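Local coordinates for tripartite terminase subunit 3 (Human herpesvirus 5, PDB 3N4P), which probably drives viral genomic DNA into empty capsids as part of the tripartite terminase motor, this chain being its C-terminal nuclease domain, at residues E42-R47 against S218-E223; V65-A70 against I136-N141; G96-F101 against S212-L217; L190-F195 against A260-T265; E223-Q228 against D255-A260. One frame throughout, in Å; residues are numbered along the deposited sequence.

Contact 1 (E42-R47 against S218-E223). With MG (magnesium ion), chain G.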
# COMPACT_ATOMS: atom_id res chain seq x y z
N GLU B 42 3.03 -8.52 -0.69
CA GLU B 42 1.95 -7.53 -0.64
C GLU B 42 1.84 -6.73 0.66
O GLU B 42 1.48 -5.56 0.67
CB GLU B 42 0.61 -8.21 -0.91
CG GLU B 42 0.44 -8.48 -2.43
CD GLU B 42 -0.73 -9.41 -2.74
OE1 GLU B 42 -1.78 -9.31 -2.02
OE2 GLU B 42 -0.57 -10.26 -3.66
N PHE B 43 2.15 -7.35 1.78
CA PHE B 43 2.21 -6.61 3.00
C PHE B 43 3.30 -5.52 3.01
O PHE B 43 3.13 -4.43 3.59
CB PHE B 43 2.33 -7.64 4.12
CG PHE B 43 2.41 -7.07 5.54
CD1 PHE B 43 1.31 -6.53 6.17
CD2 PHE B 43 3.56 -7.24 6.27
CE1 PHE B 43 1.39 -6.11 7.55
CE2 PHE B 43 3.67 -6.81 7.60
CZ PHE B 43 2.58 -6.26 8.23
N ASP B 44 4.43 -5.81 2.38
CA ASP B 44 5.51 -4.84 2.18
C ASP B 44 5.18 -3.69 1.18
O ASP B 44 5.45 -2.54 1.46
CB ASP B 44 6.72 -5.57 1.58
CG ASP B 44 8.04 -4.81 1.90
OD1 ASP B 44 7.98 -3.87 2.74
OD2 ASP B 44 9.08 -5.11 1.32
N ILE B 45 4.64 -4.03 0.02
CA ILE B 45 4.51 -3.03 -1.04
C ILE B 45 3.14 -2.39 -1.13
O ILE B 45 2.97 -1.37 -1.83
CB ILE B 45 4.97 -3.56 -2.40
CG1 ILE B 45 4.06 -4.68 -2.92
CG2 ILE B 45 6.44 -3.96 -2.37
CD1 ILE B 45 4.58 -5.36 -4.24
N LEU B 46 2.16 -2.92 -0.39
CA LEU B 46 0.81 -2.33 -0.42
C LEU B 46 0.38 -1.88 1.00
O LEU B 46 -0.13 -2.69 1.82
CB LEU B 46 -0.25 -3.26 -1.12
CG LEU B 46 -0.25 -3.21 -2.66
CD1 LEU B 46 -1.03 -4.41 -3.28
CD2 LEU B 46 -0.85 -1.87 -3.25
N ARG B 47 0.64 -0.61 1.33
CA ARG B 47 0.29 -0.08 2.65
C ARG B 47 -0.75 1.01 2.50
O ARG B 47 -0.67 1.77 1.55
CB ARG B 47 1.56 0.50 3.35
CG ARG B 47 2.72 -0.49 3.27
CD ARG B 47 3.93 0.02 3.96
NE ARG B 47 5.05 -0.88 3.69
CZ ARG B 47 6.23 -0.78 4.31
NH1 ARG B 47 6.41 0.16 5.23
NH2 ARG B 47 7.23 -1.61 4.01
N SER B 218 16.26 2.68 12.82
CA SER B 218 17.19 1.59 12.47
C SER B 218 16.72 0.70 11.30
O SER B 218 17.56 0.09 10.63
CB SER B 218 17.40 0.64 13.67
OG SER B 218 17.48 1.37 14.91
N HIS B 219 15.41 0.57 11.13
CA HIS B 219 14.84 -0.29 10.09
C HIS B 219 13.53 0.29 9.66
O HIS B 219 12.83 0.88 10.48
CB HIS B 219 14.46 -1.70 10.59
CG HIS B 219 15.63 -2.50 11.05
ND1 HIS B 219 15.82 -2.80 12.39
CD2 HIS B 219 16.65 -3.07 10.38
CE1 HIS B 219 16.94 -3.51 12.52
NE2 HIS B 219 17.47 -3.66 11.32
N ASP B 220 13.16 0.06 8.41
CA ASP B 220 11.67 0.02 8.07
C ASP B 220 10.94 -0.95 9.02
O ASP B 220 11.33 -2.13 9.05
CB ASP B 220 11.50 -0.35 6.57
CG ASP B 220 10.00 -0.64 6.19
OD1 ASP B 220 9.02 -0.21 6.90
OD2 ASP B 220 9.81 -1.34 5.18
N PRO B 221 9.96 -0.48 9.85
CA PRO B 221 9.33 -1.38 10.85
C PRO B 221 8.64 -2.58 10.28
O PRO B 221 8.61 -3.67 10.92
CB PRO B 221 8.27 -0.51 11.56
CG PRO B 221 8.78 1.00 11.38
CD PRO B 221 9.65 0.96 10.08
N ILE B 222 8.02 -2.41 9.11
CA ILE B 222 7.43 -3.51 8.41
C ILE B 222 8.44 -4.56 7.91
O ILE B 222 8.17 -5.78 7.94
CB ILE B 222 6.49 -3.02 7.29
CG1 ILE B 222 5.28 -2.21 7.88
CG2 ILE B 222 6.11 -4.20 6.43
CD1 ILE B 222 4.59 -2.95 9.03
N GLU B 223 9.60 -4.13 7.45
CA GLU B 223 10.70 -5.10 7.07
C GLU B 223 11.22 -5.87 8.29
O GLU B 223 11.41 -7.10 8.26
CB GLU B 223 11.84 -4.40 6.34
CG GLU B 223 13.13 -5.24 6.10
CD GLU B 223 13.96 -4.80 4.84
OE1 GLU B 223 14.40 -3.61 4.74
OE2 GLU B 223 14.21 -5.69 3.95
MG MG G . 11.35 -4.79 2.30
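The guanidinium group of Arg47 holds two aspartates at once, Asp220 at its end and Asp44 along its side. Extended from CG to NE, the Arg47 chain carries this group across to Asp220. The end-on pair is nearly coplanar. Arg47 NH2 meets the syn lone pair of Asp220 OD2 at 2.8 Å, and the N-H points almost straight at it (174°). Arg47 NH1 reaches Asp220 OD1 at 3.1 Å. From the other face of that carboxylate, Ile222 N donates to Asp220 OD1 at 3.3 Å, so Asp220 also caps helix 221-229. On its side edge, Arg47 gives NE to the backbone Asp44 O at 2.8 Å and NH2 to Asp44 OD1 at 2.7 Å. The second oxygen, Asp44 OD2, binds a magnesium ion at 2.5 Å. Asn52 O of the second subunit binds the same ion. The two carboxylates lie close, and the arginine between them probably offsets their repulsion. Ile222 CB lies over one guanidinium face, while Ile222 CG2 packs 3.8 Å from Phe43 CE2. Phe43 also meets Phe199 edge-to-face, and Ile222 rests on Ala206 and Leu210 of strand 204-211. Leu46 and Arg47 pair antiparallel with a strand of the second subunit, which carries the sheet across the interface.

Contact 2 (V65-A70 against I136-N141)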
# COMPACT_ATOMS: atom_id res chain seq x y z
N VAL B 65 -4.69 -2.10 21.45
CA VAL B 65 -3.26 -2.32 21.61
C VAL B 65 -2.89 -3.47 22.57
O VAL B 65 -3.58 -3.73 23.53
CB VAL B 65 -2.44 -0.98 22.06
CG1 VAL B 65 -3.21 0.36 21.98
CG2 VAL B 65 -1.70 -1.19 23.29
N TYR B 66 -1.72 -4.07 22.40
CA TYR B 66 -1.29 -5.10 23.31
C TYR B 66 0.16 -4.90 23.58
O TYR B 66 0.92 -4.65 22.65
CB TYR B 66 -1.37 -6.43 22.54
CG TYR B 66 -0.88 -7.62 23.27
CD1 TYR B 66 -1.74 -8.35 24.11
CD2 TYR B 66 0.42 -8.11 23.07
CE1 TYR B 66 -1.30 -9.53 24.77
CE2 TYR B 66 0.87 -9.26 23.74
CZ TYR B 66 0.00 -9.96 24.57
OH TYR B 66 0.43 -11.11 25.21
N LEU B 67 0.57 -5.17 24.82
CA LEU B 67 1.99 -5.23 25.09
C LEU B 67 2.28 -6.29 26.12
O LEU B 67 1.44 -6.63 26.94
CB LEU B 67 2.54 -3.87 25.58
CG LEU B 67 1.98 -3.34 26.89
CD1 LEU B 67 3.00 -2.43 27.71
CD2 LEU B 67 0.74 -2.54 26.57
N ASP B 68 3.50 -6.78 26.08
CA ASP B 68 3.98 -7.80 27.01
C ASP B 68 5.21 -7.29 27.72
O ASP B 68 6.32 -7.53 27.25
CB ASP B 68 4.34 -9.10 26.26
CG ASP B 68 4.96 -10.17 27.18
OD1 ASP B 68 5.09 -9.96 28.41
OD2 ASP B 68 5.32 -11.24 26.66
N PRO B 69 5.02 -6.58 28.85
CA PRO B 69 6.22 -5.98 29.43
C PRO B 69 7.20 -7.07 29.85
O PRO B 69 6.79 -8.09 30.43
CB PRO B 69 5.70 -5.20 30.66
CG PRO B 69 4.32 -5.72 30.91
CD PRO B 69 3.79 -6.30 29.61
N ALA B 70 8.48 -6.84 29.55
CA ALA B 70 9.51 -7.85 29.71
C ALA B 70 10.37 -7.62 30.94
O ALA B 70 10.94 -6.55 31.10
CB ALA B 70 10.40 -7.85 28.48
N ILE B 136 -6.93 -1.63 25.57
CA ILE B 136 -5.55 -1.98 25.83
C ILE B 136 -5.48 -3.27 26.63
O ILE B 136 -6.10 -3.36 27.65
CB ILE B 136 -4.84 -0.83 26.62
CG1 ILE B 136 -4.92 0.46 25.81
CG2 ILE B 136 -3.36 -1.16 26.96
CD1 ILE B 136 -4.53 1.73 26.64
N ALA B 137 -4.68 -4.22 26.19
CA ALA B 137 -4.37 -5.39 27.00
C ALA B 137 -2.91 -5.42 27.41
O ALA B 137 -2.03 -5.33 26.56
CB ALA B 137 -4.66 -6.66 26.14
N VAL B 138 -2.62 -5.67 28.66
CA VAL B 138 -1.24 -5.69 29.12
C VAL B 138 -1.06 -7.08 29.67
O VAL B 138 -1.71 -7.43 30.64
CB VAL B 138 -0.96 -4.70 30.32
CG1 VAL B 138 0.51 -4.76 30.75
CG2 VAL B 138 -1.28 -3.24 30.00
N GLU B 139 -0.16 -7.86 29.08
CA GLU B 139 0.11 -9.19 29.56
C GLU B 139 0.78 -9.15 30.90
O GLU B 139 1.75 -8.45 31.08
CB GLU B 139 1.04 -9.98 28.63
CG GLU B 139 0.75 -11.52 28.67
CD GLU B 139 2.01 -12.38 28.76
OE1 GLU B 139 2.04 -13.30 29.60
OE2 GLU B 139 2.97 -12.12 27.99
N GLY B 140 0.31 -9.97 31.81
CA GLY B 140 0.95 -10.05 33.10
C GLY B 140 1.37 -11.43 33.50
O GLY B 140 1.46 -11.69 34.68
N ASN B 141 1.67 -12.30 32.54
CA ASN B 141 1.64 -13.73 32.85
C ASN B 141 2.45 -14.11 34.07
O ASN B 141 1.89 -14.75 34.99
CB ASN B 141 1.85 -14.69 31.62
CG ASN B 141 2.09 -16.14 32.05
OD1 ASN B 141 1.40 -17.09 31.59
ND2 ASN B 141 3.04 -16.32 32.97
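Val65, Tyr66 and Leu67 lie beside Ile136, Ala137 and Val138 as parallel strands in the central sheet of this RNase H-like nuclease domain. Backbone bonds set the register. Ala137 N donates to Val65 O at 2.9 Å, Leu67 N to Ala137 O at 3.1 Å, and Glu139 N to Leu67 O at 2.9 Å. Apolar contacts cover both faces. On one, Val65 CG2 lies 4.0 Å from Ile136 CG2, and Leu67 CD2 touches Val138 CG2. Pro69 CD packs across Val138 CG1 at 3.8 Å. On the other face, Tyr66 CD1 sits 3.9 Å from Ala137 CB. With CG anti to the backbone N (chi1 176°), the Tyr66 side chain runs alongside Glu139, its OH 3.5 Å from Glu139 CG. That hydroxyl is buried and has no polar partner in the model. Helix 256-267 packs on the Tyr66 side, and helix 144-161 on the side of Leu67 and Val138. Two acidic groups meet just past Leu67 and Val138. Asp68 OD2 and Glu139 OE2 are only 2.8 Å apart, both acceptors, with their carboxylate planes well turned against each other. Two carboxylates this close are consistent with a shared metal site: both residues bind magnesium here, at the predicted nuclease centre near Asp256.

Contact 3 (G96-F101 against S212-L217)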
# COMPACT_ATOMS: atom_id res chain seq x y z
N GLY B 96 0.81 1.06 14.67
CA GLY B 96 1.96 1.33 15.51
C GLY B 96 2.64 0.06 15.93
O GLY B 96 1.98 -1.00 16.06
N LEU B 97 3.98 0.15 16.04
CA LEU B 97 4.82 -0.97 16.52
C LEU B 97 5.91 -0.39 17.38
O LEU B 97 6.46 0.68 17.08
CB LEU B 97 5.47 -1.79 15.38
CG LEU B 97 4.56 -2.48 14.36
CD1 LEU B 97 5.31 -2.84 13.02
CD2 LEU B 97 3.80 -3.74 14.93
N GLU B 98 6.18 -1.03 18.51
CA GLU B 98 7.37 -0.71 19.27
C GLU B 98 8.00 -1.99 19.70
O GLU B 98 7.30 -2.96 20.04
CB GLU B 98 7.07 0.15 20.48
CG GLU B 98 6.39 1.53 20.19
CD GLU B 98 7.22 2.53 19.36
OE1 GLU B 98 8.40 2.30 19.00
OE2 GLU B 98 6.67 3.61 19.05
N HIS B 99 9.32 -1.97 19.79
CA HIS B 99 10.07 -3.05 20.39
C HIS B 99 11.05 -2.32 21.27
O HIS B 99 12.07 -1.80 20.81
CB HIS B 99 10.78 -3.89 19.35
CG HIS B 99 11.32 -5.18 19.90
ND1 HIS B 99 11.87 -6.15 19.09
CD2 HIS B 99 11.43 -5.64 21.17
CE1 HIS B 99 12.30 -7.15 19.84
NE2 HIS B 99 12.04 -6.87 21.10
N PHE B 100 10.76 -2.30 22.55
CA PHE B 100 11.52 -1.43 23.44
C PHE B 100 12.53 -2.16 24.34
O PHE B 100 12.20 -3.17 24.93
CB PHE B 100 10.54 -0.61 24.27
CG PHE B 100 11.18 0.08 25.48
CD1 PHE B 100 11.63 1.37 25.37
CD2 PHE B 100 11.30 -0.58 26.69
CE1 PHE B 100 12.23 2.03 26.50
CE2 PHE B 100 11.90 0.05 27.79
CZ PHE B 100 12.34 1.36 27.70
N PHE B 101 13.75 -1.61 24.41
CA PHE B 101 14.87 -2.12 25.21
C PHE B 101 15.31 -1.00 26.15
O PHE B 101 15.49 0.15 25.72
CB PHE B 101 16.11 -2.46 24.36
CG PHE B 101 15.87 -3.55 23.35
CD1 PHE B 101 16.25 -4.85 23.62
CD2 PHE B 101 15.27 -3.27 22.14
CE1 PHE B 101 16.01 -5.87 22.71
CE2 PHE B 101 15.01 -4.29 21.21
CZ PHE B 101 15.38 -5.59 21.50
N SER B 212 6.47 4.40 14.87
CA SER B 212 7.37 3.56 15.64
C SER B 212 8.62 4.27 16.09
O SER B 212 9.56 4.33 15.33
CB SER B 212 7.85 2.40 14.81
OG SER B 212 8.75 1.66 15.63
N TYR B 213 8.66 4.74 17.33
CA TYR B 213 9.79 5.55 17.77
C TYR B 213 11.01 4.69 18.09
O TYR B 213 12.14 5.19 18.08
CB TYR B 213 9.42 6.40 18.99
CG TYR B 213 8.42 7.47 18.60
CD1 TYR B 213 7.07 7.36 18.98
CD2 TYR B 213 8.84 8.62 17.89
CE1 TYR B 213 6.16 8.34 18.67
CE2 TYR B 213 7.92 9.63 17.54
CZ TYR B 213 6.56 9.47 17.94
OH TYR B 213 5.62 10.45 17.65
N THR B 214 10.83 3.39 18.38
CA THR B 214 11.97 2.59 18.79
C THR B 214 12.52 1.79 17.62
O THR B 214 13.61 1.22 17.73
CB THR B 214 11.62 1.54 19.89
OG1 THR B 214 10.65 0.63 19.38
CG2 THR B 214 11.09 2.23 21.15
N ILE B 215 11.76 1.67 16.50
CA ILE B 215 12.26 0.94 15.36
C ILE B 215 12.67 1.81 14.16
O ILE B 215 13.61 1.46 13.47
CB ILE B 215 11.21 -0.15 14.91
CG1 ILE B 215 10.92 -1.11 16.08
CG2 ILE B 215 11.68 -0.95 13.65
CD1 ILE B 215 9.57 -1.93 15.80
N LYS B 216 11.91 2.88 13.85
CA LYS B 216 12.05 3.56 12.54
C LYS B 216 13.42 4.10 12.23
O LYS B 216 13.83 4.15 11.02
CB LYS B 216 11.11 4.76 12.39
CG LYS B 216 9.83 4.38 11.64
CD LYS B 216 9.44 5.33 10.43
CE LYS B 216 8.30 6.33 10.76
NZ LYS B 216 7.18 5.72 11.58
N LEU B 217 14.15 4.51 13.27
CA LEU B 217 15.48 5.00 13.02
C LEU B 217 16.54 3.96 12.62
O LEU B 217 17.62 4.39 12.13
CB LEU B 217 16.06 5.91 14.18
CG LEU B 217 15.22 7.09 14.73
CD1 LEU B 217 16.05 7.81 15.83
CD2 LEU B 217 14.83 8.12 13.65
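The Glu98 carboxylate is the flat group at the heart of this contact, and Tyr213 and Thr214 donate to its edges. The contact joins the end of strand 91-100, inside the RNase H-like mixed sheet, to the loop that follows strand 204-211. Thr214 CG2 comes to the edge of the Phe100 ring, near its plane. The His99 ring has Phe101 CZ over one face, and the Tyr213 ring stacks with His119. The loop starts with an ST motif, in which Ser212 OG accepts from Ile215 N at 3.1 Å. The same hydroxyl donates to Leu97 O at 2.9 Å, from above the carbonyl plane.

Glu98 is bent at its second torsion (chi2 -64°), which turns the carboxylate back to the loop. Its OE2 takes Tyr213 N at 2.9 Å through the syn lone pair. Its OE1 is gripped twice by Thr214. Thr214 N reaches Glu98 OE1 at 2.7 Å on the syn side, and Thr214 OG1 donates to the anti lone pair of Glu98 OE1 at 2.8 Å. This buried acid is held by three bonds from the loop. His99 ND1 bonds to Tyr224 OH and Tyr213 OH to Ser123 OG. The His99 side chain lies about 4 Å from that of Asp256, a predicted active-site residue, nearest atoms considered. Ile215 CD1 packs 4.1 Å from Leu97 CB. Thr214 OG1, besides donating, accepts from His99 N at 2.9 Å.

Contact 4 (L190-F195 against A260-T265)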
# COMPACT_ATOMS: atom_id res chain seq x y z
N LEU B 190 -5.11 -20.40 19.22
CA LEU B 190 -6.17 -19.84 18.36
C LEU B 190 -5.71 -18.56 17.62
O LEU B 190 -5.90 -18.41 16.39
CB LEU B 190 -7.42 -19.51 19.19
CG LEU B 190 -8.01 -20.62 20.06
CD1 LEU B 190 -9.37 -20.22 20.66
CD2 LEU B 190 -8.09 -21.92 19.26
N ALA B 191 -5.14 -17.65 18.40
CA ALA B 191 -4.57 -16.40 17.88
C ALA B 191 -3.51 -16.62 16.80
O ALA B 191 -3.64 -16.09 15.70
CB ALA B 191 -4.07 -15.42 19.07
N VAL B 192 -2.53 -17.47 17.05
CA VAL B 192 -1.49 -17.74 16.05
C VAL B 192 -2.12 -18.29 14.78
O VAL B 192 -1.94 -17.74 13.66
CB VAL B 192 -0.39 -18.65 16.65
CG1 VAL B 192 0.40 -19.37 15.57
CG2 VAL B 192 0.55 -17.78 17.50
N GLU B 193 -2.89 -19.36 14.95
CA GLU B 193 -3.55 -19.99 13.83
C GLU B 193 -4.50 -19.06 13.08
O GLU B 193 -4.55 -19.10 11.87
CB GLU B 193 -4.26 -21.25 14.33
CG GLU B 193 -5.04 -21.93 13.29
CD GLU B 193 -4.22 -22.93 12.45
OE1 GLU B 193 -3.87 -22.60 11.27
OE2 GLU B 193 -3.96 -24.04 12.97
N GLN B 194 -5.28 -18.25 13.78
CA GLN B 194 -6.08 -17.21 13.12
C GLN B 194 -5.25 -16.13 12.34
O GLN B 194 -5.60 -15.71 11.23
CB GLN B 194 -7.01 -16.47 14.14
CG GLN B 194 -7.79 -15.34 13.43
CD GLN B 194 -8.42 -14.31 14.33
OE1 GLN B 194 -7.77 -13.33 14.79
NE2 GLN B 194 -9.72 -14.47 14.55
N PHE B 195 -4.15 -15.66 12.93
CA PHE B 195 -3.25 -14.74 12.20
C PHE B 195 -2.74 -15.32 10.86
O PHE B 195 -2.88 -14.73 9.77
CB PHE B 195 -2.06 -14.39 13.06
CG PHE B 195 -1.17 -13.41 12.41
CD1 PHE B 195 -1.51 -12.07 12.41
CD2 PHE B 195 -0.03 -13.83 11.75
CE1 PHE B 195 -0.70 -11.15 11.78
CE2 PHE B 195 0.80 -12.86 11.15
CZ PHE B 195 0.44 -11.56 11.17
N ALA B 260 2.87 -9.65 19.61
CA ALA B 260 2.06 -8.51 19.97
C ALA B 260 1.06 -8.15 18.87
O ALA B 260 -0.07 -7.78 19.17
CB ALA B 260 2.89 -7.35 20.34
N VAL B 261 1.46 -8.25 17.62
CA VAL B 261 0.53 -8.00 16.54
C VAL B 261 -0.53 -9.13 16.51
O VAL B 261 -1.70 -8.89 16.39
CB VAL B 261 1.32 -7.96 15.19
CG1 VAL B 261 0.40 -8.01 13.93
CG2 VAL B 261 2.28 -6.75 15.22
N ILE B 262 -0.11 -10.37 16.60
CA ILE B 262 -1.05 -11.47 16.61
C ILE B 262 -2.16 -11.26 17.68
O ILE B 262 -3.32 -11.45 17.42
CB ILE B 262 -0.27 -12.80 16.78
CG1 ILE B 262 0.55 -13.06 15.51
CG2 ILE B 262 -1.22 -14.00 17.03
CD1 ILE B 262 1.45 -14.24 15.57
N MET B 263 -1.80 -10.74 18.85
CA MET B 263 -2.73 -10.64 19.95
C MET B 263 -3.59 -9.39 19.85
O MET B 263 -4.78 -9.45 20.08
CB MET B 263 -1.99 -10.69 21.29
CG MET B 263 -1.28 -11.95 21.55
SD MET B 263 -2.36 -13.47 21.46
CE MET B 263 -0.98 -14.62 21.45
N ALA B 264 -3.01 -8.27 19.46
CA ALA B 264 -3.87 -7.12 19.25
C ALA B 264 -4.94 -7.47 18.21
O ALA B 264 -6.12 -7.14 18.40
CB ALA B 264 -3.07 -5.88 18.84
N THR B 265 -4.56 -8.14 17.13
CA THR B 265 -5.53 -8.47 16.08
C THR B 265 -6.61 -9.42 16.60
O THR B 265 -7.79 -9.19 16.40
CB THR B 265 -4.84 -9.01 14.78
OG1 THR B 265 -4.10 -10.21 15.06
CG2 THR B 265 -3.84 -7.98 14.27
O HOH W 1 -4.56 -13.48 15.43
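Ala191 O and Ile262 O take hold of one water between two helices. The water lies 2.8 Å from Ala191 O and 3.1 Å from Ile262 O, in position to donate to both. Other acceptors lie within its reach, so its two protons may be shared among more partners. No direct hydrogen bond joins the two segments. Segments 190-195 and 260-265, of helices 187-200 and 256-267, cross at 93°, their axes 9.0 Å apart.

Ile262 is the main wedge. Its CG1 sits over one face of the Phe195 ring in a CH-pi contact, 3.9 Å from the ring centroid and 23° off the normal. Phe195 extends its ring over Ile262 because CG stands trans to the backbone N (chi1 -176°). The other branch, Ile262 CG2, presses on the Ala191 turn, 3.8 Å from Ala191 CB. The tip, Ile262 CD1, meets Val192 CG2 at 4.1 Å. Ala191 CB also touches Met263 SD at 3.5 Å. That methionine leaves its helix pointing away from the helix of Ala191, and a bend at chi2 brings the sulfur back. Phe195 CE1 lies 4.0 Å from Val261 CG1; Thr265 OG1 comes to the ring edge beside Phe195 CD1.

Residues 190-195 belong to the region required for interaction with UL56 and for DNA packaging. On its other side, helix 256-267 lies on the sheet through Tyr66 and Ala83. Apolar side chains thus hold the two helices together, and the water lets two backbone carbonyls at the interface find a polar partner.

Contact 5 (E223-Q228 against D255-A260)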
# COMPACT_ATOMS: atom_id res chain seq x y z
N GLU B 223 9.60 -4.13 7.45
CA GLU B 223 10.70 -5.10 7.07
C GLU B 223 11.22 -5.87 8.29
O GLU B 223 11.41 -7.10 8.26
CB GLU B 223 11.84 -4.40 6.34
CG GLU B 223 13.13 -5.24 6.10
CD GLU B 223 13.96 -4.80 4.84
OE1 GLU B 223 14.40 -3.61 4.74
OE2 GLU B 223 14.21 -5.69 3.95
N TYR B 224 11.35 -5.17 9.42
CA TYR B 224 11.68 -5.77 10.68
C TYR B 224 10.62 -6.79 11.14
O TYR B 224 10.97 -7.88 11.61
CB TYR B 224 11.77 -4.64 11.71
CG TYR B 224 12.22 -5.09 13.06
CD1 TYR B 224 11.32 -5.17 14.13
CD2 TYR B 224 13.58 -5.42 13.31
CE1 TYR B 224 11.74 -5.57 15.40
CE2 TYR B 224 14.01 -5.84 14.58
CZ TYR B 224 13.09 -5.90 15.62
OH TYR B 224 13.52 -6.28 16.87
N LEU B 225 9.34 -6.41 11.07
CA LEU B 225 8.23 -7.25 11.42
C LEU B 225 8.16 -8.47 10.44
O LEU B 225 7.93 -9.60 10.87
CB LEU B 225 6.90 -6.45 11.41
CG LEU B 225 5.64 -7.28 11.66
CD1 LEU B 225 5.58 -7.69 13.10
CD2 LEU B 225 4.33 -6.53 11.33
N LEU B 226 8.41 -8.28 9.15
CA LEU B 226 8.51 -9.41 8.24
C LEU B 226 9.59 -10.44 8.60
O LEU B 226 9.41 -11.67 8.40
CB LEU B 226 8.80 -8.94 6.85
CG LEU B 226 7.78 -8.94 5.70
CD1 LEU B 226 6.63 -10.03 5.80
CD2 LEU B 226 7.22 -7.57 5.35
N GLU B 227 10.75 -9.98 9.09
CA GLU B 227 11.78 -10.92 9.55
C GLU B 227 11.24 -11.87 10.62
O GLU B 227 11.52 -13.08 10.60
CB GLU B 227 13.07 -10.18 10.05
CG GLU B 227 14.09 -9.94 8.94
CD GLU B 227 14.80 -8.51 8.97
OE1 GLU B 227 15.17 -7.99 7.87
OE2 GLU B 227 15.02 -7.91 10.05
N GLN B 228 10.46 -11.32 11.53
CA GLN B 228 9.77 -12.13 12.54
C GLN B 228 8.67 -13.04 12.00
O GLN B 228 8.50 -14.15 12.46
CB GLN B 228 9.28 -11.25 13.68
CG GLN B 228 10.47 -10.58 14.39
CD GLN B 228 10.09 -9.88 15.73
OE1 GLN B 228 9.05 -10.17 16.35
NE2 GLN B 228 10.96 -8.97 16.20
N ASP B 255 10.71 -13.22 18.92
CA ASP B 255 9.35 -13.28 18.39
C ASP B 255 8.40 -12.28 19.08
O ASP B 255 7.18 -12.34 18.94
CB ASP B 255 8.81 -14.73 18.42
CG ASP B 255 8.33 -15.16 19.81
OD1 ASP B 255 9.10 -15.09 20.80
OD2 ASP B 255 7.15 -15.61 19.90
N ASP B 256 8.98 -11.33 19.78
CA ASP B 256 8.18 -10.48 20.64
C ASP B 256 7.28 -9.50 19.92
O ASP B 256 6.18 -9.28 20.36
CB ASP B 256 9.08 -9.75 21.66
CG ASP B 256 9.98 -10.71 22.43
OD1 ASP B 256 9.85 -10.76 23.67
OD2 ASP B 256 10.79 -11.44 21.79
N LEU B 257 7.72 -8.86 18.86
CA LEU B 257 6.84 -7.90 18.18
C LEU B 257 5.69 -8.67 17.44
O LEU B 257 4.54 -8.22 17.39
CB LEU B 257 7.64 -7.09 17.15
CG LEU B 257 7.27 -5.68 16.68
CD1 LEU B 257 7.55 -5.38 15.21
CD2 LEU B 257 5.97 -5.04 17.18
N ILE B 258 6.02 -9.76 16.77
CA ILE B 258 5.00 -10.47 16.04
C ILE B 258 3.84 -10.98 16.93
O ILE B 258 2.69 -10.82 16.57
CB ILE B 258 5.58 -11.53 15.04
CG1 ILE B 258 4.49 -12.19 14.18
CG2 ILE B 258 6.27 -12.67 15.77
CD1 ILE B 258 3.75 -11.27 13.20
N ILE B 259 4.13 -11.59 18.07
CA ILE B 259 3.08 -12.01 19.00
C ILE B 259 2.23 -10.82 19.38
O ILE B 259 0.99 -10.93 19.50
CB ILE B 259 3.67 -12.53 20.32
CG1 ILE B 259 4.47 -13.83 20.15
CG2 ILE B 259 2.53 -12.83 21.39
CD1 ILE B 259 5.20 -14.14 21.51
N ALA B 260 2.87 -9.65 19.61
CA ALA B 260 2.06 -8.51 19.97
C ALA B 260 1.06 -8.15 18.87
O ALA B 260 -0.07 -7.78 19.17
CB ALA B 260 2.89 -7.35 20.34
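This is a helix-on-helix contact near the nuclease centre, where helix 221-229 crosses the first turns of helix 256-267. The short segments cross at -92°, and their axes come within 8.9 Å. Gln228 makes the polar part of the contact, Tyr224 and Leu225 the apolar part. The Gln228 chain is extended beyond CG and sets its amide oxygen against the backbone of the first turn of helix 256-267. Gln228 OE1 accepts from Ile258 N at 3.1 Å with a fairly straight N-H (160°). The donor is tilted out of the carbonyl plane. A second bond, from Leu257 N to the same Gln228 OE1, is weak. Asp255, at the N-cap position, makes no capping bond with its side chain; Gln228 OE1 meets N-H groups of this first turn. The buried amide of Gln228 also leans on Leu257 CB through its OE1, at 3.5 Å.

The apolar cluster centres on Leu257 CD1, which touches Leu225 CD1 at 3.7 Å. It also meets the edge of the Tyr224 ring in plane, 3.9 Å from Tyr224 CD1. Leu225 CD1 packs across Ile258 CD1 at 4.0 Å. Asp256, a predicted active-site residue, starts this helix, with its side chain about 5 Å from that of Asp68, nearest atoms considered. Leu225 rests on Phe43 of helix 37-45 and Ile94 of strand 91-100, while Ile258 touches Phe195 of helix 187-200.

Overall arrangement
From the N terminus, contact 1 closes the first long loop, from helix 37-45 to helix 221-229. Contacts 2 and 3 are nested within it. Contact 2 joins two parallel strands of the central sheet. Contact 3 crosses it and ties strand 91-100 to the loop before helix 221-229. Contact 4 ties helix 187-200 to helix 256-267; it opens inside the loops of contacts 1 and 3 and ends beyond them, so it crosses both. Contact 5, nested in contact 4, ties helix 221-229 to the start of helix 256-267. Contacts 1 and 5 share helix 221-229. Helix 256-267, shared by contacts 4 and 5, packs on Tyr66 of contact 2 and Leu97 of contact 3.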